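Local coordinates for protein FkbI (Streptomyces hygroscopicus, PDB 1R2J) that binds FAD and probably acts as an acyl-ACP dehydrogenase in making the methoxymalonyl extender unit of the polyketide FK520, at residues M80-Q93 and L207-S221. Numbering follows the deposited sequence.
Sequences MAAWTVQRLGDAGQ and LAGSGASLPMLVAAS
Trp83 and Thr84 of helix 69-88 meet Ala220 and Ser221 of helix 219-248. In this acyl-CoA dehydrogenase fold, the contact joins the N-terminal helical domain to the linker that leads from the middle beta domain into the C-terminal helices. Two hydrogen bonds cross it. Trp83 NE1 donates a hydrogen bond to Ala220 O at 2.7 Å. The oxygen lies in the indole plane, but the N-H comes from above the carbonyl plane and the bond is bent, at 141°. Arg87 CB sits over one face of the indole. A phenylalanine in place of Trp83 would probably leave Ala220 O without this donor. Ser221 OG donates to Thr84 OG1 at 2.8 Å. Ser221 OG stands anti to its own backbone N (chi1 178°), a setting that brings it to helix 69-88. Thr84 OG1 in turn donates a hydrogen bond to Met80 O. That oxygen also takes Thr84 N, on the opposite face of its plane. The side chain of Met80 comes within about 5 Å of the bound FAD.

Apolar packing holds the other end. Leu207 spreads its two methyls along the helix end: CD1 faces Thr84 O, and CD2 meets Val85 CG1 and Gly89 CA. Val165 of strand 164-169 touches both Leu88 and Leu207. Leu88 reaches further along the linker, with its CD2 3.5 Å from Leu217 CD2.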
loop_
_atom_site.group_PDB
_atom_site.type_symbol
_atom_site.label_atom_id
_atom_site.label_comp_id
_atom_site.label_asym_id
_atom_site.label_seq_id
_atom_site.Cartn_x
_atom_site.Cartn_y
_atom_site.Cartn_z
ATOM N N MET A 80 -5.181 -4.994 -1.917
ATOM C CA MET A 80 -4.792 -6.069 -1.021
ATOM C C MET A 80 -6.030 -6.774 -0.482
ATOM O O MET A 80 -6.052 -7.994 -0.370
ATOM C CB MET A 80 -3.949 -5.524 0.136
ATOM C CG MET A 80 -3.408 -6.614 1.066
ATOM S SD MET A 80 -1.892 -6.154 1.956
ATOM C CE MET A 80 -2.536 -5.070 3.192
ATOM N N ALA A 81 -7.057 -6.001 -0.147
ATOM C CA ALA A 81 -8.296 -6.575 0.368
ATOM C C ALA A 81 -8.947 -7.446 -0.699
ATOM O O ALA A 81 -9.380 -8.566 -0.415
ATOM C CB ALA A 81 -9.250 -5.471 0.783
ATOM N N ALA A 82 -9.008 -6.924 -1.924
ATOM C CA ALA A 82 -9.611 -7.635 -3.044
ATOM C C ALA A 82 -8.884 -8.944 -3.307
ATOM O O ALA A 82 -9.511 -9.988 -3.503
ATOM C CB ALA A 82 -9.583 -6.757 -4.299
ATOM N N TRP A 83 -7.556 -8.872 -3.323
ATOM C CA TRP A 83 -6.708 -10.039 -3.550
ATOM C C TRP A 83 -6.916 -11.075 -2.450
ATOM O O TRP A 83 -7.053 -12.265 -2.722
ATOM C CB TRP A 83 -5.236 -9.615 -3.587
ATOM C CG TRP A 83 -4.282 -10.764 -3.562
ATOM C CD1 TRP A 83 -3.448 -11.119 -2.539
ATOM C CD2 TRP A 83 -4.076 -11.727 -4.601
ATOM N NE1 TRP A 83 -2.736 -12.244 -2.880
ATOM C CE2 TRP A 83 -3.101 -12.637 -4.140
ATOM C CE3 TRP A 83 -4.623 -11.909 -5.877
ATOM C CZ2 TRP A 83 -2.658 -13.716 -4.911
ATOM C CZ3 TRP A 83 -4.184 -12.983 -6.644
ATOM C CH2 TRP A 83 -3.210 -13.871 -6.157
ATOM N N THR A 84 -6.927 -10.614 -1.206
ATOM C CA THR A 84 -7.125 -11.502 -0.068
ATOM C C THR A 84 -8.442 -12.281 -0.182
ATOM O O THR A 84 -8.492 -13.481 0.099
ATOM C CB THR A 84 -7.124 -10.697 1.252
ATOM O OG1 THR A 84 -5.871 -10.015 1.392
ATOM C CG2 THR A 84 -7.327 -11.620 2.446
ATOM N N VAL A 85 -9.505 -11.604 -0.603
ATOM C CA VAL A 85 -10.801 -12.252 -0.727
ATOM C C VAL A 85 -10.866 -13.208 -1.910
ATOM O O VAL A 85 -11.487 -14.263 -1.833
ATOM C CB VAL A 85 -11.946 -11.216 -0.855
ATOM C CG1 VAL A 85 -13.273 -11.920 -1.001
ATOM C CG2 VAL A 85 -11.966 -10.307 0.370
ATOM N N GLN A 86 -10.213 -12.857 -3.006
ATOM C CA GLN A 86 -10.264 -13.730 -4.158
ATOM C C GLN A 86 -9.229 -14.856 -4.072
ATOM O O GLN A 86 -9.233 -15.777 -4.887
ATOM C CB GLN A 86 -10.107 -12.897 -5.432
ATOM C CG GLN A 86 -8.711 -12.782 -5.966
ATOM C CD GLN A 86 -8.407 -13.892 -6.931
ATOM O OE1 GLN A 86 -9.194 -14.170 -7.835
ATOM N NE2 GLN A 86 -7.264 -14.541 -6.749
ATOM N N ARG A 87 -8.358 -14.796 -3.069
ATOM C CA ARG A 87 -7.344 -15.829 -2.881
ATOM C C ARG A 87 -7.785 -16.818 -1.796
ATOM O O ARG A 87 -7.396 -17.985 -1.812
ATOM C CB ARG A 87 -6.003 -15.202 -2.484
ATOM C CG ARG A 87 -4.849 -16.201 -2.369
ATOM C CD ARG A 87 -4.528 -16.846 -3.717
ATOM N NE ARG A 87 -3.578 -17.956 -3.608
ATOM C CZ ARG A 87 -3.176 -18.702 -4.638
ATOM N NH1 ARG A 87 -3.637 -18.459 -5.860
ATOM N NH2 ARG A 87 -2.320 -19.700 -4.451
ATOM N N LEU A 88 -8.609 -16.336 -0.866
ATOM C CA LEU A 88 -9.103 -17.146 0.246
ATOM C C LEU A 88 -10.608 -17.435 0.172
ATOM O O LEU A 88 -11.043 -18.565 0.399
ATOM C CB LEU A 88 -8.794 -16.442 1.573
ATOM C CG LEU A 88 -7.348 -16.013 1.837
ATOM C CD1 LEU A 88 -7.273 -15.258 3.158
ATOM C CD2 LEU A 88 -6.441 -17.227 1.862
ATOM N N GLY A 89 -11.399 -16.412 -0.140
ATOM C CA GLY A 89 -12.840 -16.585 -0.220
ATOM C C GLY A 89 -13.293 -17.642 -1.214
ATOM O O GLY A 89 -12.514 -18.088 -2.058
ATOM N N ASP A 90 -14.555 -18.051 -1.111
ATOM C CA ASP A 90 -15.097 -19.050 -2.024
ATOM C C ASP A 90 -15.778 -18.364 -3.207
ATOM O O ASP A 90 -15.559 -17.179 -3.460
ATOM C CB ASP A 90 -16.096 -19.972 -1.304
ATOM C CG ASP A 90 -17.224 -19.211 -0.630
ATOM O OD1 ASP A 90 -17.806 -18.313 -1.271
ATOM O OD2 ASP A 90 -17.544 -19.515 0.539
ATOM N N ALA A 91 -16.605 -19.118 -3.924
ATOM C CA ALA A 91 -17.313 -18.596 -5.085
ATOM C C ALA A 91 -18.308 -17.504 -4.703
ATOM O O ALA A 91 -18.349 -16.447 -5.330
ATOM C CB ALA A 91 -18.034 -19.732 -5.806
ATOM N N GLY A 92 -19.107 -17.765 -3.674
ATOM C CA GLY A 92 -20.091 -16.790 -3.239
ATOM C C GLY A 92 -19.464 -15.579 -2.573
ATOM O O GLY A 92 -19.945 -14.456 -2.723
ATOM N N GLN A 93 -18.386 -15.813 -1.833
ATOM C CA GLN A 93 -17.681 -14.742 -1.138
ATOM C C GLN A 93 -16.990 -13.810 -2.120
ATOM O O GLN A 93 -17.124 -12.591 -2.027
ATOM C CB GLN A 93 -16.669 -15.340 -0.161
ATOM C CG GLN A 93 -17.302 -15.726 1.162
ATOM C CD GLN A 93 -16.404 -16.579 2.027
ATOM O OE1 GLN A 93 -16.647 -16.727 3.225
ATOM N NE2 GLN A 93 -15.372 -17.159 1.426
ATOM N N LEU A 207 -13.936 -15.735 5.528
ATOM C CA LEU A 207 -13.471 -16.335 4.284
ATOM C C LEU A 207 -13.146 -17.817 4.429
ATOM O O LEU A 207 -12.657 -18.261 5.466
ATOM C CB LEU A 207 -12.243 -15.576 3.774
ATOM C CG LEU A 207 -12.475 -14.106 3.399
ATOM C CD1 LEU A 207 -11.151 -13.459 3.034
ATOM C CD2 LEU A 207 -13.460 -14.007 2.243
ATOM N N ALA A 208 -13.433 -18.581 3.380
ATOM C CA ALA A 208 -13.162 -20.013 3.374
ATOM C C ALA A 208 -11.652 -20.195 3.370
ATOM O O ALA A 208 -10.918 -19.366 2.833
ATOM C CB ALA A 208 -13.776 -20.659 2.137
ATOM N N GLY A 209 -11.177 -21.283 3.958
ATOM C CA GLY A 209 -9.741 -21.478 3.997
ATOM C C GLY A 209 -9.159 -20.736 5.185
ATOM O O GLY A 209 -7.943 -20.637 5.337
ATOM N N SER A 210 -10.041 -20.204 6.026
ATOM C CA SER A 210 -9.630 -19.497 7.232
ATOM C C SER A 210 -9.212 -20.518 8.287
ATOM O O SER A 210 -9.356 -20.274 9.483
ATOM C CB SER A 210 -10.782 -18.656 7.791
ATOM O OG SER A 210 -10.846 -17.376 7.192
ATOM N N GLY A 211 -8.704 -21.664 7.846
ATOM C CA GLY A 211 -8.294 -22.689 8.789
ATOM C C GLY A 211 -6.818 -23.022 8.724
ATOM O O GLY A 211 -6.300 -23.742 9.580
ATOM N N ALA A 212 -6.142 -22.510 7.703
ATOM C CA ALA A 212 -4.715 -22.748 7.537
ATOM C C ALA A 212 -3.962 -21.974 8.618
ATOM O O ALA A 212 -4.540 -21.122 9.287
ATOM C CB ALA A 212 -4.267 -22.307 6.146
ATOM N N SER A 213 -2.677 -22.271 8.780
ATOM C CA SER A 213 -1.846 -21.621 9.792
ATOM C C SER A 213 -1.825 -20.099 9.689
ATOM O O SER A 213 -2.296 -19.527 8.706
ATOM C CB SER A 213 -0.408 -22.142 9.704
ATOM O OG SER A 213 0.194 -21.764 8.478
ATOM N N LEU A 214 -1.273 -19.454 10.716
ATOM C CA LEU A 214 -1.166 -17.998 10.751
ATOM C C LEU A 214 -0.466 -17.559 9.465
ATOM O O LEU A 214 -1.000 -16.742 8.713
ATOM C CB LEU A 214 -0.356 -17.541 11.974
ATOM C CG LEU A 214 -0.418 -18.352 13.277
ATOM C CD1 LEU A 214 -1.851 -18.788 13.556
ATOM C CD2 LEU A 214 0.492 -19.571 13.169
ATOM N N PRO A 215 0.745 -18.089 9.199
ATOM C CA PRO A 215 1.437 -17.701 7.966
ATOM C C PRO A 215 0.591 -18.228 6.808
ATOM O O PRO A 215 -0.542 -18.648 7.029
ATOM C CB PRO A 215 2.788 -18.404 8.092
ATOM C CG PRO A 215 2.457 -19.630 8.882
ATOM C CD PRO A 215 1.543 -19.074 9.954
ATOM N N MET A 216 1.123 -18.238 5.592
ATOM C CA MET A 216 0.339 -18.694 4.442
ATOM C C MET A 216 -0.696 -17.592 4.260
ATOM O O MET A 216 -0.653 -16.850 3.280
ATOM C CB MET A 216 -0.343 -20.034 4.735
ATOM C CG MET A 216 0.617 -21.144 5.148
ATOM S SD MET A 216 2.001 -21.378 3.996
ATOM C CE MET A 216 3.315 -20.497 4.844
ATOM N N LEU A 217 -1.631 -17.497 5.203
ATOM C CA LEU A 217 -2.611 -16.420 5.182
ATOM C C LEU A 217 -1.674 -15.276 5.570
ATOM O O LEU A 217 -0.597 -15.528 6.110
ATOM C CB LEU A 217 -3.674 -16.617 6.267
ATOM C CG LEU A 217 -4.482 -17.917 6.320
ATOM C CD1 LEU A 217 -5.300 -17.934 7.594
ATOM C CD2 LEU A 217 -5.387 -18.036 5.106
ATOM N N VAL A 218 -2.058 -14.032 5.321
ATOM C CA VAL A 218 -1.174 -12.907 5.633
ATOM C C VAL A 218 -0.070 -12.922 4.580
ATOM O O VAL A 218 0.149 -11.930 3.894
ATOM C CB VAL A 218 -0.497 -13.032 7.028
ATOM C CG1 VAL A 218 0.360 -11.802 7.292
ATOM C CG2 VAL A 218 -1.541 -13.192 8.120
ATOM N N ALA A 219 0.623 -14.053 4.464
ATOM C CA ALA A 219 1.687 -14.200 3.475
ATOM C C ALA A 219 1.039 -14.085 2.104
ATOM O O ALA A 219 1.630 -13.561 1.160
ATOM C CB ALA A 219 2.361 -15.548 3.621
ATOM N N ALA A 220 -0.189 -14.580 2.011
ATOM C CA ALA A 220 -0.939 -14.522 0.769
ATOM C C ALA A 220 -1.361 -13.084 0.513
ATOM O O ALA A 220 -1.296 -12.601 -0.614
ATOM C CB ALA A 220 -2.165 -15.416 0.858
ATOM N N SER A 221 -1.790 -12.402 1.571
ATOM C CA SER A 221 -2.232 -11.019 1.462
ATOM C C SER A 221 -1.060 -10.053 1.302
ATOM O O SER A 221 -1.167 -9.051 0.591
ATOM C CB SER A 221 -3.052 -10.637 2.694
ATOM O OG SER A 221 -3.446 -9.274 2.636
#